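PDB 6JJT: hydroalkoxylation enzyme phnH from Penicillium herquei, which catalyses the enantioselective intramolecular hydroalkoxylation of a prenylated phenalenone to give (2'R)-atrovenetin during the biosynthesis of fungal phenalenones such as herqueinone. Local coordinates for residues A106-S118 and N127-E139. Residues are numbered along the deposited sequence; the frame is centred on the assembly and turned at random. Where two conformers were deposited one is given.
Sequences AAIPYVAVLFDTS and NVTAWGTPPNLNE
V111 and G132 exchange two backbone hydrogen bonds, V111 N to G132 O and G132 N to V111 O, the latter 2.7 Å long, and V113 pairs with A130 in the same way. Together they join antiparallel neighbours of the closed eight-stranded barrel, strands 110-116 and 129-133. Between these pairs lies the non-hydrogen-bonded pair A112 and W131, and W131 serves as a worked example of how one large side chain uses such a position. Its CB lies 4.0 Å from V111 O. With CG anti to the backbone N (chi1 -177°), the indole is carried beside Y110, and V111 O sits over one of its faces, 3.8 Å from CG. Farther out, NE1 passes Y110 CB at 3.9 Å, while CZ2 comes to 3.4 Å from Y110 CD1; the two six-membered rings are inclined by 26° but slid apart, barely overlapping. NE1 itself donates to T129 OG1 of the second subunit, and W131 NE1 of that subunit bonds T129 OG1 of this chain likewise. On the opposite face of the sheet, with V111 and V113, A130 CB meets the ring edge of F115. Where the pairing ends, water 1 links F115 N to V128 O; at the opposite end T133 OG1 donates to P109 O (2.8 Å) from above the carbonyl plane. The chemistry thus divides the labour: backbone amides and carbonyls knit this part of the barrel wall, while the indole N-H is spent on an interface between subunits of the homotetramer.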
loop_
_atom_site.group_PDB
_atom_site.type_symbol
_atom_site.label_atom_id
_atom_site.label_comp_id
_atom_site.label_asym_id
_atom_site.label_seq_id
_atom_site.Cartn_x
_atom_site.Cartn_y
_atom_site.Cartn_z
ATOM N N ALA D 106 8.182 -6.543 -6.516
ATOM C CA ALA D 106 9.034 -7.577 -7.092
ATOM C C ALA D 106 8.671 -8.951 -6.591
ATOM O O ALA D 106 8.366 -9.108 -5.427
ATOM C CB ALA D 106 10.495 -7.282 -6.771
ATOM N N ALA D 107 8.709 -9.950 -7.496
ATOM C CA ALA D 107 8.870 -11.344 -7.138
ATOM C C ALA D 107 10.319 -11.671 -7.443
ATOM O O ALA D 107 10.675 -11.964 -8.596
ATOM C CB ALA D 107 7.910 -12.199 -7.967
ATOM N N ILE D 108 11.187 -11.430 -6.459
ATOM C CA ILE D 108 12.620 -11.375 -6.716
ATOM C C ILE D 108 13.015 -12.668 -7.435
ATOM O O ILE D 108 12.617 -13.763 -7.046
ATOM C CB ILE D 108 13.348 -11.206 -5.356
ATOM C CG1 ILE D 108 13.119 -9.825 -4.714
ATOM C CG2 ILE D 108 14.854 -11.559 -5.376
ATOM C CD1 ILE D 108 13.745 -8.680 -5.454
ATOM N N PRO D 109 13.861 -12.574 -8.491
ATOM C CA PRO D 109 14.582 -11.373 -8.892
ATOM C C PRO D 109 13.953 -10.497 -9.961
ATOM O O PRO D 109 14.641 -9.677 -10.551
ATOM C CB PRO D 109 15.868 -11.995 -9.495
ATOM C CG PRO D 109 15.374 -13.251 -10.174
ATOM C CD PRO D 109 14.324 -13.772 -9.217
ATOM N N TYR D 110 12.637 -10.662 -10.192
ATOM C CA TYR D 110 11.943 -9.900 -11.216
ATOM C C TYR D 110 11.232 -8.677 -10.605
ATOM O O TYR D 110 10.432 -8.842 -9.638
ATOM C CB TYR D 110 10.885 -10.812 -11.844
ATOM C CG TYR D 110 11.443 -12.154 -12.297
ATOM C CD1 TYR D 110 12.681 -12.241 -12.969
ATOM C CD2 TYR D 110 10.786 -13.342 -12.026
ATOM C CE1 TYR D 110 13.217 -13.462 -13.363
ATOM C CE2 TYR D 110 11.323 -14.566 -12.396
ATOM C CZ TYR D 110 12.524 -14.623 -13.077
ATOM O OH TYR D 110 13.020 -15.851 -13.463
ATOM N N VAL D 111 11.474 -7.513 -11.180
ATOM C CA VAL D 111 11.085 -6.242 -10.575
ATOM C C VAL D 111 10.197 -5.462 -11.521
ATOM O O VAL D 111 10.599 -5.123 -12.628
ATOM C CB VAL D 111 12.331 -5.414 -10.202
ATOM C CG1 VAL D 111 11.907 -4.127 -9.471
ATOM C CG2 VAL D 111 13.302 -6.234 -9.366
ATOM N N ALA D 112 8.997 -5.096 -11.063
ATOM C CA ALA D 112 8.122 -4.227 -11.837
ATOM C C ALA D 112 8.261 -2.808 -11.313
ATOM O O ALA D 112 8.400 -2.641 -10.077
ATOM C CB ALA D 112 6.680 -4.679 -11.665
ATOM N N VAL D 113 8.117 -1.807 -12.168
ATOM C CA VAL D 113 8.415 -0.444 -11.796
ATOM C C VAL D 113 7.364 0.479 -12.371
ATOM O O VAL D 113 6.935 0.322 -13.533
ATOM C CB VAL D 113 9.777 -0.023 -12.392
ATOM C CG1 VAL D 113 10.220 1.309 -11.837
ATOM C CG2 VAL D 113 10.842 -1.062 -12.150
ATOM N N LEU D 114 6.978 1.464 -11.574
ATOM C CA LEU D 114 6.159 2.591 -11.946
ATOM C C LEU D 114 6.895 3.874 -11.543
ATOM O O LEU D 114 7.781 3.817 -10.672
ATOM C CB LEU D 114 4.783 2.524 -11.261
ATOM C CG LEU D 114 3.903 1.371 -11.722
ATOM C CD1 LEU D 114 2.781 1.152 -10.709
ATOM C CD2 LEU D 114 3.332 1.584 -13.126
ATOM N N PHE D 115 6.509 5.003 -12.132
ATOM C CA PHE D 115 7.192 6.279 -11.967
ATOM C C PHE D 115 6.214 7.409 -11.758
ATOM O O PHE D 115 5.082 7.378 -12.258
ATOM C CB PHE D 115 7.953 6.654 -13.263
ATOM C CG PHE D 115 8.951 5.612 -13.715
ATOM C CD1 PHE D 115 10.251 5.598 -13.182
ATOM C CD2 PHE D 115 8.580 4.602 -14.591
ATOM C CE1 PHE D 115 11.169 4.633 -13.602
ATOM C CE2 PHE D 115 9.473 3.621 -14.967
ATOM C CZ PHE D 115 10.766 3.632 -14.477
ATOM N N ASP D 116 6.633 8.413 -10.973
ATOM C CA ASP D 116 5.856 9.617 -10.793
ATOM C C ASP D 116 6.776 10.822 -10.823
ATOM O O ASP D 116 7.688 10.947 -9.991
ATOM C CB ASP D 116 5.083 9.575 -9.472
ATOM C CG ASP D 116 3.942 10.560 -9.383
ATOM O OD1 ASP D 116 4.090 11.701 -9.848
ATOM O OD2 ASP D 116 2.903 10.172 -8.857
ATOM N N THR D 117 6.495 11.725 -11.756
ATOM C CA THR D 117 7.201 13.006 -11.805
ATOM C C THR D 117 6.290 14.047 -12.437
ATOM O O THR D 117 5.596 13.729 -13.413
ATOM C CB THR D 117 8.542 12.874 -12.537
ATOM O OG1 THR D 117 9.157 14.159 -12.433
ATOM C CG2 THR D 117 8.436 12.532 -14.005
ATOM N N SER D 118 6.367 15.290 -11.986
ATOM C CA SER D 118 5.707 16.391 -12.699
ATOM C C SER D 118 6.668 17.134 -13.629
ATOM O O SER D 118 6.239 18.108 -14.266
ATOM C CB SER D 118 5.015 17.351 -11.768
ATOM O OG SER D 118 5.907 17.797 -10.763
ATOM N N ASN D 127 3.436 7.468 -17.690
ATOM C CA ASN D 127 2.646 6.515 -18.443
ATOM C C ASN D 127 3.374 5.211 -18.687
ATOM O O ASN D 127 2.880 4.394 -19.464
ATOM C CB ASN D 127 2.196 7.120 -19.779
ATOM C CG ASN D 127 1.336 8.335 -19.550
ATOM O OD1 ASN D 127 0.428 8.315 -18.719
ATOM N ND2 ASN D 127 1.682 9.435 -20.200
ATOM N N VAL D 128 4.516 4.972 -18.043
ATOM C CA VAL D 128 5.334 3.806 -18.303
ATOM C C VAL D 128 5.183 2.714 -17.242
ATOM O O VAL D 128 5.283 2.974 -16.027
ATOM C CB VAL D 128 6.834 4.184 -18.420
ATOM C CG1 VAL D 128 7.751 2.969 -18.482
ATOM C CG2 VAL D 128 7.027 5.127 -19.626
ATOM N N THR D 129 5.047 1.469 -17.672
ATOM C CA THR D 129 5.308 0.299 -16.846
ATOM C C THR D 129 6.645 -0.285 -17.278
ATOM O O THR D 129 6.838 -0.657 -18.487
ATOM C CB THR D 129 4.278 -0.824 -17.069
ATOM O OG1 THR D 129 4.031 -0.953 -18.497
ATOM C CG2 THR D 129 2.938 -0.476 -16.478
ATOM N N ALA D 130 7.592 -0.415 -16.360
ATOM C CA ALA D 130 8.856 -1.072 -16.651
ATOM C C ALA D 130 9.068 -2.340 -15.867
ATOM O O ALA D 130 8.335 -2.649 -14.915
ATOM C CB ALA D 130 9.992 -0.086 -16.451
ATOM N N TRP D 131 10.131 -3.078 -16.208
ATOM C CA TRP D 131 10.424 -4.380 -15.646
ATOM C C TRP D 131 11.936 -4.556 -15.681
ATOM O O TRP D 131 12.532 -4.212 -16.722
ATOM C CB TRP D 131 9.758 -5.478 -16.488
ATOM C CG TRP D 131 9.954 -6.848 -15.954
ATOM C CD1 TRP D 131 9.075 -7.574 -15.193
ATOM C CD2 TRP D 131 11.087 -7.719 -16.123
ATOM N NE1 TRP D 131 9.568 -8.795 -14.882
ATOM C CE2 TRP D 131 10.801 -8.928 -15.453
ATOM C CE3 TRP D 131 12.321 -7.612 -16.795
ATOM C CZ2 TRP D 131 11.682 -9.992 -15.376
ATOM C CZ3 TRP D 131 13.197 -8.675 -16.725
ATOM C CH2 TRP D 131 12.870 -9.858 -16.064
ATOM N N GLY D 132 12.515 -5.074 -14.597
ATOM C CA GLY D 132 13.961 -5.237 -14.558
ATOM C C GLY D 132 14.378 -6.459 -13.786
ATOM O O GLY D 132 13.596 -7.063 -13.059
ATOM N N THR D 133 15.675 -6.812 -13.926
ATOM C CA THR D 133 16.249 -7.910 -13.186
ATOM C C THR D 133 17.768 -7.737 -13.248
ATOM O O THR D 133 18.231 -7.030 -14.142
ATOM C CB THR D 133 15.790 -9.248 -13.786
ATOM O OG1 THR D 133 16.037 -10.289 -12.868
ATOM C CG2 THR D 133 16.481 -9.594 -15.108
ATOM N N PRO D 134 18.547 -8.309 -12.313
ATOM C CA PRO D 134 20.024 -8.233 -12.396
ATOM C C PRO D 134 20.497 -9.104 -13.569
ATOM O O PRO D 134 20.175 -10.285 -13.581
ATOM C CB PRO D 134 20.519 -8.749 -11.048
ATOM C CG PRO D 134 19.284 -8.785 -10.169
ATOM C CD PRO D 134 18.126 -9.057 -11.116
ATOM N N PRO D 135 21.269 -8.575 -14.566
ATOM C CA PRO D 135 21.818 -9.420 -15.634
ATOM C C PRO D 135 22.789 -10.471 -15.104
ATOM O O PRO D 135 22.918 -11.524 -15.709
ATOM C CB PRO D 135 22.477 -8.430 -16.612
ATOM C CG PRO D 135 22.800 -7.220 -15.759
ATOM C CD PRO D 135 21.592 -7.161 -14.818
ATOM N N ASN D 136 23.397 -10.210 -13.944
ATOM C CA ASN D 136 24.238 -11.157 -13.230
ATOM C C ASN D 136 23.706 -11.333 -11.804
ATOM O O ASN D 136 23.798 -10.427 -10.979
ATOM C CB ASN D 136 25.678 -10.638 -13.259
ATOM C CG ASN D 136 26.645 -11.484 -12.473
ATOM O OD1 ASN D 136 26.272 -12.521 -11.937
ATOM N ND2 ASN D 136 27.875 -11.018 -12.356
ATOM N N LEU D 137 23.129 -12.501 -11.497
ATOM C CA LEU D 137 22.425 -12.691 -10.234
ATOM C C LEU D 137 23.347 -12.685 -9.008
ATOM O O LEU D 137 22.888 -12.557 -7.866
ATOM C CB LEU D 137 21.553 -13.954 -10.323
ATOM C CG LEU D 137 20.394 -13.857 -11.319
ATOM C CD1 LEU D 137 19.698 -15.203 -11.487
ATOM C CD2 LEU D 137 19.395 -12.793 -10.869
ATOM N N ASN D 138 24.660 -12.814 -9.223
ATOM C CA ASN D 138 25.564 -12.692 -8.094
ATOM C C ASN D 138 25.980 -11.230 -7.918
ATOM O O ASN D 138 26.772 -10.934 -7.035
ATOM C CB ASN D 138 26.701 -13.719 -8.116
ATOM C CG ASN D 138 27.292 -13.939 -9.489
ATOM O OD1 ASN D 138 27.797 -12.999 -10.098
ATOM N ND2 ASN D 138 27.249 -15.178 -9.961
ATOM N N GLU D 139 25.404 -10.319 -8.721
ATOM C CA GLU D 139 25.574 -8.882 -8.499
ATOM C C GLU D 139 24.199 -8.219 -8.417
ATOM O O GLU D 139 23.744 -7.596 -9.367
ATOM C CB GLU D 139 26.444 -8.249 -9.582
ATOM C CG GLU D 139 27.899 -8.615 -9.425
ATOM C CD GLU D 139 28.775 -8.421 -10.649
ATOM O OE1 GLU D 139 28.251 -7.980 -11.706
ATOM O OE2 GLU D 139 29.993 -8.732 -10.548
HETATM O O HOH W 1 4.532 4.899 -14.282
#